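Local coordinates for putative CRISPR-associated endoribonuclease-like protein Cas6 (Pyrococcus furiosus, PDB 3UFC) that probably binds CRISPR RNA as a Cas6-family RNA-binding protein of the archaeal CRISPR antiviral defence system, at residues I88-G91 against I92-I96. Numbering follows the deposited sequence.
Sequences IIKG and IVEGI
Two successive turns of the amphipathic helix 86-98, which packs on the five-stranded antiparallel sheet of the N-terminal ferredoxin-like domain, meet where I88, I89, K90 and G91 pair with I92, V93, E94 and G95, respectively. Each pair is joined by an i to i+4 backbone hydrogen bond. That from V93 N to I89 O, 2.8 Å, is nearly straight at the hydrogen (169°), whereas the bond from G95 N to G91 O, 2.9 Å, bends to 151°.

On the buried side, the side chains of I88 and I92 run alongside each other in the same direction. With I92 CG1 beside the backbone N (chi1 -71°) and the chain extended beyond it, CD1 reaches I88 CG2 at 3.9 Å. At the edge of this apolar face, partly exposed V93 touches buried I89 more lightly, CG2 to CG2 4.1 Å, the two chains leaning across one another. V93 CG2 also rests against the backbone, 3.3 Å from I89 O. Branched aliphatic residues suit this face because they fill it with methyl groups and bring no polar atom to be satisfied.

The exposed side carries charge instead. E94 stretches back alongside the previous turn, its chain extended beyond CG, with CG 3.2 Å from K90 O and OE2 4.0 Å from K90 CB. K90 NZ stays 6.2 Å from E94 OE2, too far for a salt bridge, so any attraction is probably weak; the amine makes a weak, long ion pair with E87.

Both glycines are buried and add no side chain. I92 reaches I30 and A34 of helix 23-37, while E94 touches I37 at the end of that helix. I89 and V93 pack on I5 of strand 3-11, I88 lies on S83 and I92 on I81 of strand 77-83, and I96 extends the apolar face to V111 and I114 of strand 107-116.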
# COMPACT_ATOMS: atom_id res chain seq x y z
N ILE A 88 -11.70 -6.27 -8.37
CA ILE A 88 -11.02 -6.52 -7.11
C ILE A 88 -11.65 -5.66 -6.03
O ILE A 88 -11.95 -6.13 -4.93
CB ILE A 88 -9.50 -6.20 -7.19
CG1 ILE A 88 -8.77 -7.30 -7.97
CG2 ILE A 88 -8.92 -6.05 -5.78
CD1 ILE A 88 -7.27 -7.09 -8.08
N ILE A 89 -11.86 -4.39 -6.35
CA ILE A 89 -12.46 -3.47 -5.40
C ILE A 89 -13.87 -3.90 -4.99
O ILE A 89 -14.22 -3.86 -3.82
CB ILE A 89 -12.52 -2.04 -5.98
CG1 ILE A 89 -11.09 -1.51 -6.19
CG2 ILE A 89 -13.29 -1.12 -5.03
CD1 ILE A 89 -10.26 -1.43 -4.93
N LYS A 90 -14.68 -4.33 -5.96
CA LYS A 90 -16.04 -4.75 -5.63
C LYS A 90 -16.03 -6.01 -4.77
O LYS A 90 -16.88 -6.19 -3.90
CB LYS A 90 -16.87 -4.98 -6.91
CG LYS A 90 -16.46 -6.18 -7.74
CD LYS A 90 -17.38 -6.33 -8.95
CE LYS A 90 -17.33 -5.10 -9.85
NZ LYS A 90 -18.19 -5.23 -11.06
N GLY A 91 -15.05 -6.89 -5.01
CA GLY A 91 -14.94 -8.09 -4.21
C GLY A 91 -14.60 -7.72 -2.78
O GLY A 91 -15.16 -8.28 -1.83
N ILE A 92 -13.69 -6.77 -2.62
CA ILE A 92 -13.27 -6.31 -1.29
C ILE A 92 -14.39 -5.57 -0.57
O ILE A 92 -14.65 -5.82 0.61
CB ILE A 92 -12.02 -5.39 -1.38
CG1 ILE A 92 -10.79 -6.22 -1.76
CG2 ILE A 92 -11.79 -4.68 -0.05
CD1 ILE A 92 -9.54 -5.39 -2.02
N VAL A 93 -15.05 -4.65 -1.27
CA VAL A 93 -16.14 -3.88 -0.67
C VAL A 93 -17.27 -4.80 -0.21
O VAL A 93 -17.74 -4.68 0.93
CB VAL A 93 -16.71 -2.85 -1.67
CG1 VAL A 93 -18.07 -2.33 -1.18
CG2 VAL A 93 -15.74 -1.69 -1.81
N GLU A 94 -17.71 -5.70 -1.08
CA GLU A 94 -18.77 -6.64 -0.74
C GLU A 94 -18.34 -7.55 0.40
O GLU A 94 -19.10 -7.80 1.33
CB GLU A 94 -19.15 -7.48 -1.97
CG GLU A 94 -19.91 -6.71 -3.04
CD GLU A 94 -20.17 -7.55 -4.28
OE1 GLU A 94 -20.56 -8.73 -4.14
OE2 GLU A 94 -19.98 -7.02 -5.40
N GLY A 95 -17.11 -8.04 0.31
CA GLY A 95 -16.59 -8.91 1.34
C GLY A 95 -16.58 -8.26 2.71
O GLY A 95 -16.88 -8.90 3.72
N ILE A 96 -16.26 -6.97 2.75
CA ILE A 96 -16.22 -6.23 4.00
C ILE A 96 -17.62 -5.85 4.49
O ILE A 96 -17.87 -5.80 5.69
CB ILE A 96 -15.36 -4.95 3.85
CG1 ILE A 96 -13.89 -5.34 3.67
CG2 ILE A 96 -15.53 -4.05 5.06
CD1 ILE A 96 -12.95 -4.17 3.46